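Local atomic coordinates of EDTA monooxygenase (EDTA-degrading bacterium BNC1, PDB entry 5DQP), a protein that is a luciferase-like, flavin-dependent monooxygenase that probably uses reduced flavin and molecular oxygen to oxidise EDTA. Residues F267-G272 and F381-P386; F166-A171 and N199-P204; S100-L105 and E151-V156. One frame throughout, in Å; residues are numbered along the deposited sequence.

Contact 1 (F267-G272 and F381-P386); sequences FVPLIG and FVINAP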
loop_
_atom_site.group_PDB
_atom_site.type_symbol
_atom_site.label_atom_id
_atom_site.label_comp_id
_atom_site.label_asym_id
_atom_site.label_seq_id
_atom_site.Cartn_x
_atom_site.Cartn_y
_atom_site.Cartn_z
ATOM N N PHE A 267 17.079 3.043 -18.907
ATOM C CA PHE A 267 17.605 2.138 -19.920
ATOM C C PHE A 267 17.796 0.745 -19.333
ATOM O O PHE A 267 17.830 0.554 -18.108
ATOM C CB PHE A 267 18.920 2.667 -20.503
ATOM C CG PHE A 267 20.093 2.497 -19.588
ATOM C CD1 PHE A 267 20.243 3.308 -18.496
ATOM C CD2 PHE A 267 21.030 1.509 -19.811
ATOM C CE1 PHE A 267 21.308 3.141 -17.641
ATOM C CE2 PHE A 267 22.106 1.356 -18.956
ATOM C CZ PHE A 267 22.240 2.167 -17.876
ATOM N N VAL A 268 17.930 -0.223 -20.237
ATOM C CA VAL A 268 18.112 -1.630 -19.895
ATOM C C VAL A 268 19.584 -1.977 -20.095
ATOM O O VAL A 268 20.056 -1.959 -21.237
ATOM C CB VAL A 268 17.229 -2.528 -20.765
ATOM C CG1 VAL A 268 17.414 -4.007 -20.365
ATOM C CG2 VAL A 268 15.758 -2.082 -20.696
ATOM N N PRO A 269 20.329 -2.291 -19.054
ATOM C CA PRO A 269 21.713 -2.735 -19.275
ATOM C C PRO A 269 21.803 -4.233 -19.551
ATOM O O PRO A 269 21.192 -5.034 -18.839
ATOM C CB PRO A 269 22.401 -2.373 -17.954
ATOM C CG PRO A 269 21.319 -2.526 -16.948
ATOM C CD PRO A 269 20.021 -2.153 -17.619
ATOM N N LEU A 270 22.583 -4.624 -20.555
ATOM C CA LEU A 270 22.914 -6.025 -20.818
ATOM C C LEU A 270 24.415 -6.156 -20.593
ATOM O O LEU A 270 25.229 -5.931 -21.497
ATOM C CB LEU A 270 22.523 -6.437 -22.233
ATOM C CG LEU A 270 22.474 -7.945 -22.455
ATOM C CD1 LEU A 270 21.497 -8.577 -21.459
ATOM C CD2 LEU A 270 22.032 -8.232 -23.894
ATOM N N ILE A 271 24.788 -6.482 -19.368
ATOM C CA ILE A 271 26.167 -6.370 -18.938
ATOM C C ILE A 271 26.775 -7.754 -18.865
ATOM O O ILE A 271 26.243 -8.629 -18.183
ATOM C CB ILE A 271 26.294 -5.659 -17.587
ATOM C CG1 ILE A 271 25.773 -4.239 -17.717
ATOM C CG2 ILE A 271 27.763 -5.692 -17.143
ATOM C CD1 ILE A 271 25.743 -3.508 -16.434
ATOM N N GLY A 272 27.880 -7.939 -19.582
ATOM C CA GLY A 272 28.715 -9.114 -19.436
ATOM C C GLY A 272 30.109 -8.666 -19.049
ATOM O O GLY A 272 30.530 -7.550 -19.366
ATOM N N PHE A 381 20.352 8.019 -13.527
ATOM C CA PHE A 381 19.717 7.061 -14.424
ATOM C C PHE A 381 18.788 6.127 -13.670
ATOM O O PHE A 381 18.984 5.852 -12.487
ATOM C CB PHE A 381 20.758 6.229 -15.206
ATOM C CG PHE A 381 21.730 7.087 -15.973
ATOM C CD1 PHE A 381 22.876 7.572 -15.360
ATOM C CD2 PHE A 381 21.465 7.455 -17.276
ATOM C CE1 PHE A 381 23.757 8.377 -16.045
ATOM C CE2 PHE A 381 22.340 8.252 -17.970
ATOM C CZ PHE A 381 23.492 8.727 -17.333
ATOM N N VAL A 382 17.766 5.655 -14.381
ATOM C CA VAL A 382 16.926 4.548 -13.944
ATOM C C VAL A 382 17.433 3.292 -14.640
ATOM O O VAL A 382 17.401 3.202 -15.874
ATOM C CB VAL A 382 15.437 4.785 -14.268
ATOM C CG1 VAL A 382 14.560 3.853 -13.423
ATOM C CG2 VAL A 382 15.012 6.288 -14.106
ATOM N N ILE A 383 17.886 2.333 -13.846
ATOM C CA ILE A 383 18.421 1.056 -14.312
ATOM C C ILE A 383 17.291 0.032 -14.336
ATOM O O ILE A 383 16.713 -0.295 -13.292
ATOM C CB ILE A 383 19.555 0.585 -13.384
ATOM C CG1 ILE A 383 20.625 1.665 -13.248
ATOM C CG2 ILE A 383 20.147 -0.754 -13.836
ATOM C CD1 ILE A 383 21.170 1.748 -11.807
ATOM N N ASN A 384 16.980 -0.474 -15.517
ATOM C CA ASN A 384 15.866 -1.392 -15.735
ATOM C C ASN A 384 16.479 -2.765 -16.017
ATOM O O ASN A 384 16.725 -3.124 -17.167
ATOM C CB ASN A 384 15.015 -0.880 -16.891
ATOM C CG ASN A 384 13.631 -1.502 -16.956
ATOM O OD1 ASN A 384 13.229 -2.280 -16.081
ATOM N ND2 ASN A 384 12.874 -1.138 -18.005
ATOM N N ALA A 385 16.712 -3.538 -14.966
ATOM C CA ALA A 385 17.481 -4.777 -15.116
ATOM C C ALA A 385 16.704 -5.791 -15.945
ATOM O O ALA A 385 15.506 -6.002 -15.700
ATOM C CB ALA A 385 17.842 -5.359 -13.753
ATOM N N PRO A 386 17.338 -6.434 -16.936
ATOM C CA PRO A 386 16.609 -7.422 -17.751
ATOM C C PRO A 386 16.165 -8.636 -16.960
ATOM O O PRO A 386 15.142 -9.243 -17.296
ATOM C CB PRO A 386 17.626 -7.804 -18.843
ATOM C CG PRO A 386 18.961 -7.469 -18.275
ATOM C CD PRO A 386 18.733 -6.262 -17.379
#

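Contact 2 (F166-A171 and N199-P204); sequences FPWDEA and NVPLPP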
loop_
_atom_site.group_PDB
_atom_site.type_symbol
_atom_site.label_atom_id
_atom_site.label_comp_id
_atom_site.label_asym_id
_atom_site.label_seq_id
_atom_site.Cartn_x
_atom_site.Cartn_y
_atom_site.Cartn_z
ATOM N N PHE A 166 2.010 18.798 12.406
ATOM C CA PHE A 166 2.126 18.360 13.792
ATOM C C PHE A 166 3.412 18.922 14.406
ATOM O O PHE A 166 4.429 19.026 13.724
ATOM C CB PHE A 166 2.124 16.823 13.835
ATOM C CG PHE A 166 2.304 16.223 15.206
ATOM C CD1 PHE A 166 1.222 16.064 16.055
ATOM C CD2 PHE A 166 3.560 15.839 15.643
ATOM C CE1 PHE A 166 1.389 15.531 17.320
ATOM C CE2 PHE A 166 3.735 15.302 16.904
ATOM C CZ PHE A 166 2.637 15.141 17.748
ATOM N N PRO A 167 3.393 19.354 15.800
ATOM C CA PRO A 167 4.585 20.003 16.421
ATOM C C PRO A 167 5.659 19.036 16.925
ATOM O O PRO A 167 5.781 18.702 18.101
ATOM C CB PRO A 167 3.964 20.819 17.557
ATOM C CG PRO A 167 2.689 20.123 17.908
ATOM C CD PRO A 167 2.238 19.308 16.710
ATOM N N TRP A 168 6.483 18.568 15.982
ATOM C CA TRP A 168 7.498 17.557 16.277
ATOM C C TRP A 168 8.412 17.948 17.431
ATOM O O TRP A 168 8.890 17.075 18.160
ATOM C CB TRP A 168 8.348 17.286 15.023
ATOM C CG TRP A 168 7.527 16.845 13.888
ATOM C CD1 TRP A 168 7.154 17.587 12.806
ATOM C CD2 TRP A 168 6.886 15.574 13.747
ATOM N NE1 TRP A 168 6.355 16.843 11.982
ATOM C CE2 TRP A 168 6.169 15.604 12.539
ATOM C CE3 TRP A 168 6.858 14.407 14.523
ATOM C CZ2 TRP A 168 5.446 14.508 12.077
ATOM C CZ3 TRP A 168 6.137 13.327 14.069
ATOM C CH2 TRP A 168 5.438 13.387 12.864
ATOM N N ASP A 169 8.686 19.241 17.609
ATOM C CA ASP A 169 9.531 19.702 18.715
ATOM C C ASP A 169 8.760 19.922 20.023
ATOM O O ASP A 169 9.374 20.263 21.037
ATOM C CB ASP A 169 10.238 21.005 18.318
ATOM N N GLU A 170 7.452 19.794 20.006
ATOM C CA GLU A 170 6.663 19.937 21.200
ATOM C C GLU A 170 5.681 18.804 21.352
ATOM O O GLU A 170 4.517 18.997 21.500
ATOM C CB GLU A 170 5.948 21.271 21.222
ATOM C CG GLU A 170 6.756 22.453 20.751
ATOM C CD GLU A 170 6.032 23.762 20.914
ATOM O OE1 GLU A 170 6.131 24.358 21.996
ATOM O OE2 GLU A 170 5.367 24.200 19.966
ATOM N N ALA A 171 6.214 17.612 21.369
ATOM C CA ALA A 171 5.416 16.397 21.437
ATOM C C ALA A 171 5.448 15.733 22.809
ATOM O O ALA A 171 4.841 14.670 22.981
ATOM C CB ALA A 171 5.881 15.413 20.358
ATOM N N ASN A 199 -5.342 13.184 7.679
ATOM C CA ASN A 199 -5.019 12.593 8.972
ATOM C C ASN A 199 -3.638 11.921 8.994
ATOM O O ASN A 199 -3.425 10.940 9.710
ATOM C CB ASN A 199 -6.116 11.613 9.393
ATOM C CG ASN A 199 -6.244 10.429 8.457
ATOM O OD1 ASN A 199 -5.718 10.427 7.344
ATOM N ND2 ASN A 199 -6.966 9.416 8.901
ATOM N N VAL A 200 -2.679 12.452 8.251
ATOM C CA VAL A 200 -1.282 12.041 8.344
ATOM C C VAL A 200 -0.501 13.343 8.360
ATOM O O VAL A 200 -0.724 14.185 7.490
ATOM C CB VAL A 200 -0.841 11.153 7.167
ATOM C CG1 VAL A 200 0.643 10.779 7.314
ATOM C CG2 VAL A 200 -1.717 9.906 7.039
ATOM N N PRO A 201 0.397 13.571 9.311
ATOM C CA PRO A 201 1.016 14.895 9.423
ATOM C C PRO A 201 2.215 15.072 8.500
ATOM O O PRO A 201 2.938 14.125 8.183
ATOM C CB PRO A 201 1.451 14.943 10.890
ATOM C CG PRO A 201 1.857 13.502 11.132
ATOM C CD PRO A 201 0.864 12.652 10.369
ATOM N N LEU A 202 2.425 16.321 8.088
ATOM C CA LEU A 202 3.603 16.675 7.314
ATOM C C LEU A 202 4.844 16.412 8.157
ATOM O O LEU A 202 4.900 16.840 9.315
ATOM C CB LEU A 202 3.567 18.145 6.904
ATOM C CG LEU A 202 4.621 18.673 5.924
ATOM C CD1 LEU A 202 4.491 17.974 4.565
ATOM C CD2 LEU A 202 4.435 20.151 5.753
ATOM N N PRO A 203 5.835 15.711 7.636
ATOM C CA PRO A 203 7.068 15.506 8.389
ATOM C C PRO A 203 7.894 16.777 8.391
ATOM O O PRO A 203 7.692 17.647 7.537
ATOM C CB PRO A 203 7.775 14.381 7.613
ATOM C CG PRO A 203 6.688 13.800 6.685
ATOM C CD PRO A 203 5.837 14.984 6.357
ATOM N N PRO A 204 8.854 16.902 9.312
ATOM C CA PRO A 204 9.691 18.106 9.338
ATOM C C PRO A 204 10.632 18.215 8.155
ATOM O O PRO A 204 11.110 19.314 7.855
ATOM C CB PRO A 204 10.464 17.963 10.659
ATOM C CG PRO A 204 10.508 16.499 10.901
ATOM C CD PRO A 204 9.189 15.968 10.403
HETATM O O HOH W 1 4.669 19.516 10.716
#

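Contact 3 (S100-L105 and E151-V156); sequences SLPYTL and EEFLEV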
loop_
_atom_site.group_PDB
_atom_site.type_symbol
_atom_site.label_atom_id
_atom_site.label_comp_id
_atom_site.label_asym_id
_atom_site.label_seq_id
_atom_site.Cartn_x
_atom_site.Cartn_y
_atom_site.Cartn_z
ATOM N N SER A 100 -7.787 7.114 -8.957
ATOM C CA SER A 100 -7.504 7.120 -7.538
ATOM C C SER A 100 -8.384 8.184 -6.895
ATOM O O SER A 100 -8.757 9.166 -7.539
ATOM C CB SER A 100 -6.011 7.386 -7.258
ATOM O OG SER A 100 -5.181 6.341 -7.733
ATOM N N LEU A 101 -8.742 7.965 -5.642
ATOM C CA LEU A 101 -9.340 9.027 -4.838
ATOM C C LEU A 101 -8.233 9.865 -4.196
ATOM O O LEU A 101 -7.361 9.305 -3.523
ATOM C CB LEU A 101 -10.240 8.426 -3.779
ATOM C CG LEU A 101 -11.316 7.560 -4.440
ATOM C CD1 LEU A 101 -12.067 6.727 -3.419
ATOM C CD2 LEU A 101 -12.306 8.481 -5.231
ATOM N N PRO A 102 -8.234 11.193 -4.385
ATOM C CA PRO A 102 -7.120 12.022 -3.873
ATOM C C PRO A 102 -6.878 11.915 -2.379
ATOM O O PRO A 102 -5.733 12.039 -1.923
ATOM C CB PRO A 102 -7.544 13.463 -4.235
ATOM C CG PRO A 102 -8.691 13.350 -5.138
ATOM C CD PRO A 102 -9.317 12.001 -4.968
ATOM N N TYR A 103 -7.930 11.795 -1.577
ATOM C CA TYR A 103 -7.680 11.758 -0.143
ATOM C C TYR A 103 -7.029 10.438 0.236
ATOM O O TYR A 103 -6.063 10.402 1.011
ATOM C CB TYR A 103 -8.984 11.994 0.615
ATOM C CG TYR A 103 -8.799 12.225 2.093
ATOM C CD1 TYR A 103 -8.764 11.156 2.972
ATOM C CD2 TYR A 103 -8.668 13.503 2.606
ATOM C CE1 TYR A 103 -8.596 11.347 4.315
ATOM C CE2 TYR A 103 -8.496 13.706 3.946
ATOM C CZ TYR A 103 -8.463 12.611 4.798
ATOM O OH TYR A 103 -8.309 12.751 6.154
ATOM N N THR A 104 -7.506 9.347 -0.360
ATOM C CA THR A 104 -6.882 8.052 -0.146
ATOM C C THR A 104 -5.430 8.049 -0.616
ATOM O O THR A 104 -4.528 7.647 0.127
ATOM C CB THR A 104 -7.690 6.981 -0.859
ATOM O OG1 THR A 104 -9.004 6.943 -0.280
ATOM C CG2 THR A 104 -7.018 5.633 -0.676
ATOM N N LEU A 105 -5.175 8.517 -1.833
ATOM C CA LEU A 105 -3.804 8.505 -2.340
ATOM C C LEU A 105 -2.888 9.401 -1.508
ATOM O O LEU A 105 -1.772 9.001 -1.151
ATOM C CB LEU A 105 -3.781 8.924 -3.808
ATOM C CG LEU A 105 -2.404 8.800 -4.465
ATOM C CD1 LEU A 105 -2.552 8.494 -5.911
ATOM C CD2 LEU A 105 -1.623 10.114 -4.284
ATOM N N GLU A 151 -3.657 17.698 -13.012
ATOM C CA GLU A 151 -3.224 18.946 -12.426
ATOM C C GLU A 151 -4.051 19.282 -11.184
ATOM O O GLU A 151 -3.500 19.682 -10.157
ATOM C CB GLU A 151 -3.301 20.042 -13.480
ATOM C CG GLU A 151 -2.436 21.254 -13.207
ATOM C CD GLU A 151 -3.034 22.168 -12.145
ATOM O OE1 GLU A 151 -4.263 22.422 -12.197
ATOM O OE2 GLU A 151 -2.275 22.624 -11.255
ATOM N N GLU A 152 -5.368 19.096 -11.245
ATOM C CA GLU A 152 -6.192 19.364 -10.067
ATOM C C GLU A 152 -5.925 18.348 -8.958
ATOM O O GLU A 152 -5.866 18.703 -7.771
ATOM C CB GLU A 152 -7.672 19.373 -10.450
ATOM C CG GLU A 152 -8.553 19.973 -9.348
ATOM C CD GLU A 152 -10.052 19.842 -9.595
ATOM O OE1 GLU A 152 -10.799 19.812 -8.591
ATOM O OE2 GLU A 152 -10.482 19.762 -10.776
ATOM N N PHE A 153 -5.757 17.081 -9.334
ATOM C CA PHE A 153 -5.397 16.031 -8.387
ATOM C C PHE A 153 -4.125 16.390 -7.616
ATOM O O PHE A 153 -4.050 16.208 -6.399
ATOM C CB PHE A 153 -5.224 14.715 -9.163
ATOM C CG PHE A 153 -5.149 13.491 -8.304
ATOM C CD1 PHE A 153 -3.995 13.181 -7.593
ATOM C CD2 PHE A 153 -6.216 12.625 -8.234
ATOM C CE1 PHE A 153 -3.924 12.039 -6.826
ATOM C CE2 PHE A 153 -6.145 11.500 -7.455
ATOM C CZ PHE A 153 -5.011 11.203 -6.756
ATOM N N LEU A 154 -3.101 16.869 -8.320
ATOM C CA LEU A 154 -1.844 17.207 -7.666
ATOM C C LEU A 154 -2.006 18.397 -6.733
ATOM O O LEU A 154 -1.403 18.424 -5.653
ATOM C CB LEU A 154 -0.764 17.483 -8.710
ATOM C CG LEU A 154 0.067 16.265 -9.137
ATOM C CD1 LEU A 154 0.810 15.729 -7.927
ATOM C CD2 LEU A 154 -0.806 15.210 -9.693
ATOM N N GLU A 155 -2.822 19.391 -7.120
ATOM C CA GLU A 155 -3.114 20.493 -6.205
ATOM C C GLU A 155 -3.811 19.992 -4.941
ATOM O O GLU A 155 -3.493 20.436 -3.831
ATOM C CB GLU A 155 -3.988 21.548 -6.878
ATOM C CG GLU A 155 -3.424 22.192 -8.117
ATOM C CD GLU A 155 -4.370 23.251 -8.688
ATOM O OE1 GLU A 155 -5.413 23.533 -8.052
ATOM O OE2 GLU A 155 -4.073 23.802 -9.769
ATOM N N VAL A 156 -4.798 19.112 -5.093
ATOM C CA VAL A 156 -5.477 18.584 -3.922
ATOM C C VAL A 156 -4.473 17.873 -3.037
ATOM O O VAL A 156 -4.359 18.160 -1.844
ATOM C CB VAL A 156 -6.626 17.644 -4.325
ATOM C CG1 VAL A 156 -7.181 16.984 -3.077
ATOM C CG2 VAL A 156 -7.716 18.412 -5.072
#

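Contact 1 (F267-G272 and F381-P386)
Phe267 and Ile383 form a parallel beta bridge in which Phe267 bonds to the residues flanking Ile383: its N reaches Val382 O at 3.1 Å, and its O takes up Asn384 N at 2.9 Å. The first bond approaches the acceptor almost head-on, with a C=O...N angle of 175°. Beyond this bridge neither Pro269 nor Pro386 has an N-H to continue the pairing, and Pro386 CD sits 3.1 Å from Pro269 O; the touching parts run 45° apart. A CA-H...O contact, from Val268 CA to Asn384 O at 3.4 Å, lies between. Val268 holds CG1 anti to its own nitrogen (chi1 -179°), which sets this methyl 3.4 Å from Asn384 O and 4.0 Å from Pro386 CD, while CG2 faces the amide end of Asn384. An alanine here is likely to open a gap beside Asn384 and Pro386, leaving the asparagine side chain less confined. Elsewhere Phe267 presents its ring edge, through CE1, to Phe381 CB at 4.0 Å, and the Pro269 and Ile383 side chains cross at about a right angle, Pro269 CG 3.8 Å from Ile383 CG2. Side by side, parallel strands 262-271 and 380-383 are consistent with the TIM barrel of this family; Phe267 and Phe381 both pack on Leu369 of helix 362-374, and Val382 and Asn384 touch Trp11 of strand 7-11.

Contact 2 (F166-A171 and N199-P204)
Trp168 lays its indole against the proline-rich run Pro201-Pro204, joining the loops that follow strands 164-165 and 193-194, and the side chain can be read outward from CB. With CG turned anti to the carbonyl carbon (chi1 -58°), the five-membered ring comes first, under Pro204: CD of that proline sits 3.5 Å from the ring centroid, 19° off the normal, a CH-pi contact that also covers CD1. Next along the ring, NE1 donates to Leu202 O at 3.0 Å, the acceptor lying in the indole plane and NE1 in the carbonyl plane of Leu202. Farther out, CZ2 rests 3.8 Å from Pro201 CG, with CH2 beside it. The opposite face of the indole receives Phe166 CD2 from its own segment, and Phe166 CB in turn touches Pro201 CB at 3.6 Å. A water donates to Leu202 O at 3.0 Å and to Phe166 O at 3.1 Å, making a second bridge. At this dimer interface Phe33 of the second subunit meets both aromatic rings. The chemistry is thus complementary: prolines bring CH groups but no N-H, and the tryptophan supplies both a face for Pro204 and the single N-H that, with the water, gives Leu202 O two donors.

Contact 3 (S100-L105 and E151-V156)
Phe153 reaches from helix 143-161 into the start of helix 102-115, and its ring is met from two directions. Over one face lies Pro102, whose CB stands 4.3 Å from the ring centroid and 19° off the normal, a CH-pi contact; CG of the same proline passes 3.9 Å from Phe153 CE2. Around the edge, near the ring plane, come Ser100 O, 3.5 Å from Phe153 CE2, and the CD2 methyl of Leu105. The other methyl of Leu105, CD1, touches Phe153 CZ at 3.8 Å, the leucine crossing the phenylalanine at about a right angle. Phe153 has CG anti to its backbone nitrogen (chi1 -167°), which carries the ring across to the other helix. One turn on, Val156 places CG1 3.7 Å from Pro102 CB, so both residues touch the proline. No hydrogen bond joins the segments; polar groups are satisfied elsewhere, Ser100 OG by Ser96 O, and the Glu152 carboxylate by His187 and the backbone nitrogens of Tyr191 and Phe192. Leu101 occupies the N-cap, so Pro102 opens the first helical turn, where a missing N-H costs little. Strand 120-125, which pairs with strand 90-96, precedes helix 143-161, with helix 130-135 between. Packing between helices outside the parallel strands is in keeping with the TIM-barrel fold of luciferase-like monooxygenases; the side chain of Ser100 lies about 8 Å from that of Asp57, a predicted FMN-binding residue.

In the fold
The three contacts illustrate how bonding follows the elements joined. Contact 1 is buried and joins two barrel strands, whose pairing, rather than burial, gives it backbone hydrogen bonds; contact 3, also buried, joins a helix and the start of another, without hydrogen bonds and mainly by apolar and CH-pi packing. Contact 2, partly buried, lies farthest out, its centre about 30 Å from that of the chain, between loops without regular structure, where one indole N-H and a water do the polar work. Contacts 2 and 3 share one side of the chain, touch where Asn199 meets Tyr103, and both face the second subunit. Contact 1 lies on the opposite side, about 32 Å from contact 3 between centres, and no other chain reaches it.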